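Local coordinates for protein Cag38821 (Sulfolobus islandicus rod-shaped virus 1, PDB 2X48) that is of unknown function but, with three helices packed beside a two-stranded hairpin, probably resembles helix-turn-helix proteins and may bind DNA, at residues 12-15 with 19-22. Numbering follows the deposited sequence.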
# COMPACT_ATOMS: atom_id res chain seq x y z
N TYR A 12 2.32 -8.59 3.19
CA TYR A 12 2.85 -8.31 1.87
C TYR A 12 4.35 -8.05 1.96
O TYR A 12 4.79 -7.20 2.74
CB TYR A 12 2.14 -7.11 1.25
CG TYR A 12 0.63 -7.21 1.26
CD1 TYR A 12 -0.12 -6.80 2.37
CD2 TYR A 12 -0.06 -7.71 0.16
CE1 TYR A 12 -1.51 -6.89 2.37
CE2 TYR A 12 -1.44 -7.80 0.15
CZ TYR A 12 -2.17 -7.40 1.26
OH TYR A 12 -3.54 -7.51 1.24
N TYR A 13 5.14 -8.80 1.20
CA TYR A 13 6.59 -8.63 1.16
C TYR A 13 6.93 -7.59 0.08
O TYR A 13 6.71 -7.83 -1.11
CB TYR A 13 7.30 -9.96 0.84
CG TYR A 13 7.22 -11.03 1.93
CD1 TYR A 13 6.01 -11.64 2.26
CD2 TYR A 13 8.37 -11.46 2.60
CE1 TYR A 13 5.94 -12.63 3.24
CE2 TYR A 13 8.31 -12.46 3.58
CZ TYR A 13 7.09 -13.03 3.90
OH TYR A 13 7.03 -14.01 4.87
N VAL A 14 7.46 -6.45 0.52
CA VAL A 14 7.76 -5.31 -0.36
C VAL A 14 9.26 -5.21 -0.57
O VAL A 14 10.03 -5.22 0.38
CB VAL A 14 7.27 -3.99 0.29
CG1 VAL A 14 7.98 -2.79 -0.29
CG2 VAL A 14 5.77 -3.87 0.12
N GLU A 15 9.67 -5.11 -1.83
CA GLU A 15 11.09 -5.08 -2.20
C GLU A 15 11.44 -3.87 -3.10
O GLU A 15 12.60 -3.63 -3.39
CB GLU A 15 11.41 -6.39 -2.93
CG GLU A 15 12.68 -7.08 -2.50
CD GLU A 15 12.73 -8.54 -2.94
OE1 GLU A 15 11.66 -9.17 -3.06
OE2 GLU A 15 13.85 -9.06 -3.14
N ASP A 19 6.07 -2.91 -5.96
CA ASP A 19 5.39 -3.74 -4.97
C ASP A 19 4.46 -2.89 -4.11
O ASP A 19 3.38 -3.35 -3.72
CB ASP A 19 6.40 -4.47 -4.08
CG ASP A 19 7.30 -5.46 -4.85
OD1 ASP A 19 6.98 -5.81 -6.01
OD2 ASP A 19 8.33 -5.89 -4.28
N LEU A 20 4.87 -1.67 -3.79
CA LEU A 20 4.03 -0.77 -2.99
C LEU A 20 2.76 -0.47 -3.75
O LEU A 20 1.67 -0.48 -3.17
CB LEU A 20 4.74 0.55 -2.64
CG LEU A 20 5.80 0.58 -1.54
CD1 LEU A 20 6.40 1.99 -1.46
CD2 LEU A 20 5.23 0.16 -0.19
N VAL A 21 2.90 -0.19 -5.04
CA VAL A 21 1.72 0.07 -5.89
C VAL A 21 0.76 -1.11 -5.81
O VAL A 21 -0.43 -0.92 -5.54
CB VAL A 21 2.12 0.34 -7.35
CG1 VAL A 21 0.89 0.30 -8.26
CG2 VAL A 21 2.84 1.69 -7.45
N SER A 22 1.28 -2.32 -5.99
CA SER A 22 0.47 -3.53 -5.94
C SER A 22 -0.28 -3.69 -4.62
O SER A 22 -1.46 -4.02 -4.63
CB SER A 22 1.33 -4.76 -6.19
OG SER A 22 1.57 -4.94 -7.57
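Val14 and Asp19 bring the end of strand 10-14 against the first turns of helix 17-29, their CA atoms 5.4 Å apart where the chain turns from hairpin into helix. The one hydrogen bond across the contact runs from Glu15 N, just past the strand, to Asp19 OD2 at 2.9 Å, with an N-H...O angle of 144°. The carboxylate receives it on the anti lone pair of OD2, the one facing away from OD1. With CG beside its own backbone N (chi1 -63°), Asp19 reaches back toward the strand end, and its short side chain suits this span.

Deeper in, Val14 presents both methyls to Leu20: Val14 CG1 lies 4.0 Å and Val14 CG2 4.1 Å from Leu20 CD2, the side chains crossing at about a right angle. Branched valine suits the strand, while the longer leucine also touches Val43, in the loop before helix 45-52, and Tyr51 of that helix. Val14 also touches Ile5 of the partner strand, so the apolar pair joins hairpin to helices. A polar link thus ties the strand end to the helix start; its N-H and the helix start would tend to stabilise the charged carboxylate, partly offset by nearby Glu15, leaving the net shift uncertain.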